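Long-range contacts in PUA domain-containing protein (PDB 1Q7H), which is of unknown function but contains a PUA domain, probably binds RNA and may take part in translation initiation: residues G54-P58 / D105-V109; I94-D99 / A126-M130. One frame throughout, in Å; residues are numbered along the deposited sequence.

In the fold
From the N terminus the chain builds an antiparallel sheet that ends in strand 56-58, the first half of interaction 1. It then runs through helix 60-65 into the PUA domain, where strand 94-97 supplies the first half of interaction 2. Strand 106-111 follows and closes interaction 1 across 46 intervening residues, tying the N-terminal sheet to the PUA sheet. Helix 126-132 closes interaction 2 last, over 26 residues and within the PUA domain. Because the segments alternate along the chain, the two loops cross. The contacts do not touch; their centres lie about 17 Å apart, and both reach the same mixed sheet of the PUA domain.

Interaction 1: residues G54-P58 / D105-V109; sequences GDLIP and DMIFV
Met106, a selenomethionine in this structure, reaches from the PUA domain to 56-58, an edge strand of the N-terminal antiparallel sheet, and to the loop residue before it. Its methyl group CE lies 3.5 Å from Leu56 O, and it also touches Asp55 CB and Ile57 CG1, each at 4.0 Å. Its SE atom packs 3.9 Å from Pro58 CD, the two side chains running past each other in opposite directions. Farther along, Pro58 CG comes obliquely onto the Phe108 ring, 3.6 Å from Phe108 CE1. No hydrogen bond joins the segments. Strands 56-58 and 106-109 run almost parallel, at 14°, but their axes are 9.4 Å apart, so this is an apolar interface between two sheets rather than strand pairing.

The extended start of the Met106 chain, with CG anti to the backbone N (chi1 -174°), carries SE across the gap, and the bend at chi3 (-74°) then turns CE toward Leu56 O. Replacing Pro58 by an alanine removes CG and CD, which is likely to open a gap beside Met106 SE and leave Phe108 CE1 without its neighbour on this side. In the next shell, Met19 of helix 9-20 also packs on Pro58, Val119 of strand 116-122 touches both Ile57 and Met106, and the ring of Tyr22 meets that of Phe108 edge-to-face. Backbone hydrogen bonds fix the two strands in their separate sheets: Ile57 pairs with Phe51, whereas Phe108 pairs with Asn71 and Val73, and Met106 O accepts a hydrogen bond from Asn71 ND2.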
ATOM      1  N   GLY A  54       7.920   2.753  -9.933  1.00 45.12           N
ATOM      2  CA  GLY A  54       7.119   2.210 -11.012  1.00 45.16           C
ATOM      3  C   GLY A  54       5.827   2.986 -10.895  1.00 46.74           C
ATOM      4  O   GLY A  54       5.607   3.969 -11.608  1.00 50.80           O
ATOM      5  N   ASP A  55       4.972   2.553  -9.975  1.00 44.26           N
ATOM      6  CA  ASP A  55       3.717   3.245  -9.724  1.00 41.67           C
ATOM      7  C   ASP A  55       3.911   3.981  -8.404  1.00 34.73           C
ATOM      8  O   ASP A  55       4.903   3.758  -7.709  1.00 30.56           O
ATOM      9  CB  ASP A  55       2.559   2.254  -9.561  1.00 52.67           C
ATOM     10  CG  ASP A  55       2.303   1.435 -10.809  1.00 60.62           C
ATOM     11  OD1 ASP A  55       2.117   2.035 -11.890  1.00 66.61           O
ATOM     12  OD2 ASP A  55       2.277   0.188 -10.702  1.00 63.26           O
ATOM     13  N   LEU A  56       2.982   4.868  -8.070  1.00 24.31           N
ATOM     14  CA  LEU A  56       3.058   5.568  -6.802  1.00 24.44           C
ATOM     15  C   LEU A  56       2.417   4.624  -5.792  1.00 24.44           C
ATOM     16  O   LEU A  56       1.255   4.249  -5.923  1.00 24.19           O
ATOM     17  CB  LEU A  56       2.300   6.888  -6.852  1.00 21.74           C
ATOM     18  CG  LEU A  56       3.019   8.029  -7.560  1.00 27.94           C
ATOM     19  CD1 LEU A  56       2.081   9.202  -7.684  1.00 28.91           C
ATOM     20  CD2 LEU A  56       4.265   8.417  -6.776  1.00 24.76           C
ATOM     21  N   ILE A  57       3.198   4.253  -4.789  1.00 19.15           N
ATOM     22  CA  ILE A  57       2.780   3.322  -3.753  1.00 19.03           C
ATOM     23  C   ILE A  57       2.717   3.985  -2.382  1.00 18.42           C
ATOM     24  O   ILE A  57       3.682   4.617  -1.953  1.00 18.03           O
ATOM     25  CB  ILE A  57       3.805   2.158  -3.678  1.00 24.04           C
ATOM     26  CG1 ILE A  57       3.850   1.417  -5.019  1.00 22.01           C
ATOM     27  CG2 ILE A  57       3.475   1.221  -2.541  1.00 21.24           C
ATOM     28  CD1 ILE A  57       4.971   0.398  -5.105  1.00 31.80           C
ATOM     29  N   PRO A  58       1.576   3.871  -1.677  1.00 17.42           N
ATOM     30  CA  PRO A  58       1.500   4.488  -0.341  1.00 10.11           C
ATOM     31  C   PRO A  58       2.326   3.596   0.576  1.00 13.06           C
ATOM     32  O   PRO A  58       2.387   2.389   0.358  1.00 18.80           O
ATOM     33  CB  PRO A  58       0.015   4.410  -0.010  1.00 13.44           C
ATOM     34  CG  PRO A  58      -0.412   3.121  -0.723  1.00 12.79           C
ATOM     35  CD  PRO A  58       0.281   3.280  -2.062  1.00 15.39           C
ATOM     36  N   ASP A 105      -5.400  -4.592  -9.879  1.00 17.19           N
ATOM     37  CA  ASP A 105      -5.588  -3.470  -8.961  1.00 17.94           C
ATOM     38  C   ASP A 105      -4.551  -3.499  -7.836  1.00 20.05           C
ATOM     39  O   ASP A 105      -4.054  -4.559  -7.445  1.00 19.91           O
ATOM     40  CB  ASP A 105      -6.964  -3.523  -8.279  1.00 19.20           C
ATOM     41  CG  ASP A 105      -8.118  -3.344  -9.239  1.00 23.16           C
ATOM     42  OD1 ASP A 105      -7.894  -2.854 -10.360  1.00 25.56           O
ATOM     43  OD2 ASP A 105      -9.260  -3.687  -8.856  1.00 23.58           O
HETATM   44  N   MSE A 106      -4.232  -2.330  -7.308  1.00 15.42           N
HETATM   45  CA  MSE A 106      -3.322  -2.251  -6.176  1.00 16.98           C
HETATM   46  C   MSE A 106      -4.240  -2.530  -4.980  1.00 18.35           C
HETATM   47  O   MSE A 106      -5.360  -2.014  -4.927  1.00 17.37           O
HETATM   48  CB  MSE A 106      -2.738  -0.842  -6.058  1.00 11.52           C
HETATM   49  CG  MSE A 106      -1.662  -0.706  -5.002  1.00 13.18           C
HETATM   50 SE   MSE A 106      -0.891   1.089  -5.003  1.00 28.67          SE
HETATM   51  CE  MSE A 106       0.162   0.976  -6.616  1.00 30.67           C
ATOM     52  N   ILE A 107      -3.792  -3.360  -4.041  1.00 17.34           N
ATOM     53  CA  ILE A 107      -4.601  -3.652  -2.867  1.00 12.84           C
ATOM     54  C   ILE A 107      -3.852  -3.289  -1.597  1.00 14.44           C
ATOM     55  O   ILE A 107      -2.620  -3.255  -1.564  1.00 15.22           O
ATOM     56  CB  ILE A 107      -5.023  -5.140  -2.797  1.00 14.58           C
ATOM     57  CG1 ILE A 107      -3.789  -6.039  -2.684  1.00 11.79           C
ATOM     58  CG2 ILE A 107      -5.856  -5.488  -4.018  1.00  6.69           C
ATOM     59  CD1 ILE A 107      -4.098  -7.451  -2.257  1.00 15.85           C
ATOM     60  N   PHE A 108      -4.616  -3.027  -0.548  1.00 12.21           N
ATOM     61  CA  PHE A 108      -4.064  -2.626   0.729  1.00 14.54           C
ATOM     62  C   PHE A 108      -4.467  -3.671   1.747  1.00 14.29           C
ATOM     63  O   PHE A 108      -5.642  -3.823   2.067  1.00 15.28           O
ATOM     64  CB  PHE A 108      -4.603  -1.235   1.048  1.00  9.97           C
ATOM     65  CG  PHE A 108      -4.434  -0.283  -0.097  1.00 15.74           C
ATOM     66  CD1 PHE A 108      -3.162   0.028  -0.561  1.00 11.19           C
ATOM     67  CD2 PHE A 108      -5.536   0.221  -0.777  1.00 10.69           C
ATOM     68  CE1 PHE A 108      -2.984   0.827  -1.697  1.00 15.40           C
ATOM     69  CE2 PHE A 108      -5.376   1.017  -1.910  1.00 15.41           C
ATOM     70  CZ  PHE A 108      -4.096   1.323  -2.375  1.00 18.85           C
ATOM     71  N   VAL A 109      -3.464  -4.391   2.233  1.00 14.12           N
ATOM     72  CA  VAL A 109      -3.638  -5.490   3.160  1.00 13.35           C
ATOM     73  C   VAL A 109      -3.650  -5.089   4.618  1.00 16.87           C
ATOM     74  O   VAL A 109      -2.738  -4.423   5.090  1.00 18.71           O
ATOM     75  CB  VAL A 109      -2.512  -6.531   2.966  1.00 14.89           C
ATOM     76  CG1 VAL A 109      -2.782  -7.758   3.828  1.00 11.37           C
ATOM     77  CG2 VAL A 109      -2.396  -6.894   1.490  1.00 10.89           C
TER

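Interaction 2: residues I94-D99 / A126-M130; sequences IVSMDD and AGEVM
Met130 and Ala126 reach two peptide groups of segment 94-99 in different ways. The methyl CE of Met130 lies over one face of the Val95-Ser96 peptide, displaced past the oxygen and 3.7 Å from Val95 O. The Ala126 methyl instead lies beside the Asp98-Asp99 peptide, much nearer to its plane, with CB 3.4 Å from Asp98 O and 3.7 Å from Asp99 CA.

Between them two selenomethionines, Met97 and Met130, pack together with Val129 and Ile94. The Met97 and Met130 chains lie head to tail alongside one another, bringing Met97 SE to 4.0 Å from Met130 SE. The same Met97 SE rests 3.7 Å from Val129 CG1, while Met97 CE extends beside Ala126. Met97 CG is wedged between N and C of its own backbone (chi1 70°), and the chain then bends at chi3 to lay its end along the helix; the bend at chi2 swings Met130 SE back toward the strand, and the one at chi3 sets CE over the Val95-Ser96 peptide.

Here strand 94-97, at one edge of the PUA domain's mixed sheet, is covered by helix 126-132, whose segment runs roughly antiparallel to it at 149°. Val95 and Ser96 both face Thr74 of strand 72-75, a classic beta bulge, and both point their CB atoms away from the helix. Ile94 and Met97, flanking the bulge, point toward the helix and also pack on Val73.

Ile94 crosses Val129 at about a right angle, CD1 lying 3.9 Å from Val129 CG1, and its other branch, CG2, touches Met130 SE. Beyond the strand, Asp98 is tied down by Ser100 OG at OD1 and by Asn71 N at OD2, and Ala126 shares a backbone hydrogen bond with Ile101.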
ATOM      1  N   ILE A  94      -7.373 -15.131   3.362  1.00 18.25           N
ATOM      2  CA  ILE A  94      -8.169 -13.918   3.237  1.00 18.79           C
ATOM      3  C   ILE A  94      -9.512 -14.036   3.954  1.00 19.47           C
ATOM      4  O   ILE A  94     -10.282 -14.963   3.714  1.00 24.03           O
ATOM      5  CB  ILE A  94      -8.397 -13.556   1.751  1.00 18.86           C
ATOM      6  CG1 ILE A  94      -7.071 -13.090   1.136  1.00 14.28           C
ATOM      7  CG2 ILE A  94      -9.466 -12.468   1.625  1.00 10.64           C
ATOM      8  CD1 ILE A  94      -7.156 -12.745  -0.337  1.00 14.35           C
ATOM      9  N   VAL A  95      -9.774 -13.090   4.847  1.00 19.38           N
ATOM     10  CA  VAL A  95     -11.013 -13.061   5.609  1.00 19.38           C
ATOM     11  C   VAL A  95     -12.110 -12.306   4.847  1.00 19.49           C
ATOM     12  O   VAL A  95     -13.257 -12.748   4.782  1.00 24.22           O
ATOM     13  CB  VAL A  95     -10.777 -12.385   6.975  1.00 23.99           C
ATOM     14  CG1 VAL A  95     -12.061 -12.356   7.779  1.00 26.11           C
ATOM     15  CG2 VAL A  95      -9.697 -13.126   7.730  1.00 20.01           C
ATOM     16  N   SER A  96     -11.753 -11.169   4.262  1.00 18.24           N
ATOM     17  CA  SER A  96     -12.715 -10.377   3.507  1.00 17.61           C
ATOM     18  C   SER A  96     -11.970  -9.416   2.606  1.00 15.21           C
ATOM     19  O   SER A  96     -10.784  -9.188   2.784  1.00 18.77           O
ATOM     20  CB  SER A  96     -13.619  -9.587   4.461  1.00 10.49           C
ATOM     21  OG  SER A  96     -12.846  -8.673   5.225  1.00 20.49           O
HETATM   22  N   MSE A  97     -12.665  -8.849   1.632  1.00 14.76           N
HETATM   23  CA  MSE A  97     -12.026  -7.911   0.734  1.00 13.08           C
HETATM   24  C   MSE A  97     -13.075  -7.128  -0.035  1.00 17.62           C
HETATM   25  O   MSE A  97     -14.244  -7.520  -0.088  1.00 17.32           O
HETATM   26  CB  MSE A  97     -11.097  -8.659  -0.234  1.00 13.81           C
HETATM   27  CG  MSE A  97     -11.821  -9.513  -1.271  1.00 17.82           C
HETATM   28 SE   MSE A  97     -10.710 -10.833  -2.210  1.00 28.61          SE
HETATM   29  CE  MSE A  97      -9.567  -9.677  -3.265  1.00 11.98           C
ATOM     30  N   ASP A  98     -12.649  -6.002  -0.602  1.00 16.66           N
ATOM     31  CA  ASP A  98     -13.512  -5.147  -1.407  1.00 14.20           C
ATOM     32  C   ASP A  98     -13.993  -6.010  -2.585  1.00 13.26           C
ATOM     33  O   ASP A  98     -13.176  -6.549  -3.322  1.00 13.75           O
ATOM     34  CB  ASP A  98     -12.689  -3.964  -1.919  1.00 17.36           C
ATOM     35  CG  ASP A  98     -13.531  -2.904  -2.594  1.00 22.80           C
ATOM     36  OD1 ASP A  98     -14.440  -3.249  -3.385  1.00 20.48           O
ATOM     37  OD2 ASP A  98     -13.267  -1.715  -2.341  1.00 25.25           O
ATOM     38  N   ASP A  99     -15.301  -6.158  -2.775  1.00 17.11           N
ATOM     39  CA  ASP A  99     -15.750  -7.004  -3.878  1.00 20.77           C
ATOM     40  C   ASP A  99     -15.573  -6.390  -5.252  1.00 21.53           C
ATOM     41  O   ASP A  99     -15.907  -7.011  -6.253  1.00 25.37           O
ATOM     42  CB  ASP A  99     -17.204  -7.474  -3.693  1.00 27.54           C
ATOM     43  CG  ASP A  99     -18.190  -6.329  -3.556  1.00 36.22           C
ATOM     44  OD1 ASP A  99     -18.036  -5.307  -4.255  1.00 34.37           O
ATOM     45  OD2 ASP A  99     -19.142  -6.467  -2.755  1.00 44.39           O
ATOM     46  N   ALA A 126     -11.965 -10.424  -7.029  1.00 14.27           N
ATOM     47  CA  ALA A 126     -12.578 -10.701  -5.739  1.00 15.53           C
ATOM     48  C   ALA A 126     -13.608 -11.836  -5.802  1.00 16.47           C
ATOM     49  O   ALA A 126     -13.738 -12.616  -4.861  1.00 15.93           O
ATOM     50  CB  ALA A 126     -13.226  -9.443  -5.192  1.00 15.37           C
ATOM     51  N   GLY A 127     -14.339 -11.922  -6.906  1.00 15.01           N
ATOM     52  CA  GLY A 127     -15.341 -12.967  -7.038  1.00 13.58           C
ATOM     53  C   GLY A 127     -14.776 -14.375  -6.936  1.00 14.49           C
ATOM     54  O   GLY A 127     -15.271 -15.200  -6.169  1.00 18.12           O
ATOM     55  N   GLU A 128     -13.741 -14.650  -7.720  1.00 15.27           N
ATOM     56  CA  GLU A 128     -13.112 -15.963  -7.733  1.00 16.74           C
ATOM     57  C   GLU A 128     -12.434 -16.278  -6.402  1.00 15.94           C
ATOM     58  O   GLU A 128     -12.484 -17.416  -5.932  1.00 16.52           O
ATOM     59  CB  GLU A 128     -12.106 -16.039  -8.894  1.00 15.09           C
ATOM     60  CG  GLU A 128     -11.263 -17.306  -8.928  1.00 19.31           C
ATOM     61  CD  GLU A 128     -10.513 -17.493 -10.250  1.00 14.55           C
ATOM     62  OE1 GLU A 128     -10.190 -16.496 -10.922  1.00 23.69           O
ATOM     63  OE2 GLU A 128     -10.238 -18.650 -10.603  1.00 32.18           O
ATOM     64  N   VAL A 129     -11.802 -15.278  -5.793  1.00 12.87           N
ATOM     65  CA  VAL A 129     -11.144 -15.493  -4.501  1.00 13.01           C
ATOM     66  C   VAL A 129     -12.131 -15.937  -3.421  1.00 14.65           C
ATOM     67  O   VAL A 129     -11.901 -16.923  -2.730  1.00 15.72           O
ATOM     68  CB  VAL A 129     -10.433 -14.206  -3.985  1.00 18.59           C
ATOM     69  CG1 VAL A 129      -9.953 -14.399  -2.542  1.00 13.12           C
ATOM     70  CG2 VAL A 129      -9.256 -13.859  -4.883  1.00 11.31           C
HETATM   71  N   MSE A 130     -13.235 -15.210  -3.277  1.00 16.19           N
HETATM   72  CA  MSE A 130     -14.202 -15.535  -2.241  1.00 13.75           C
HETATM   73  C   MSE A 130     -15.013 -16.806  -2.498  1.00 17.46           C
HETATM   74  O   MSE A 130     -15.508 -17.432  -1.561  1.00 17.80           O
HETATM   75  CB  MSE A 130     -15.137 -14.342  -2.012  1.00 18.05           C
HETATM   76  CG  MSE A 130     -14.424 -13.051  -1.563  1.00 20.28           C
HETATM   77 SE   MSE A 130     -13.078 -13.297  -0.125  1.00 32.40          SE
HETATM   78  CE  MSE A 130     -14.262 -13.688   1.358  1.00 27.52           C
TER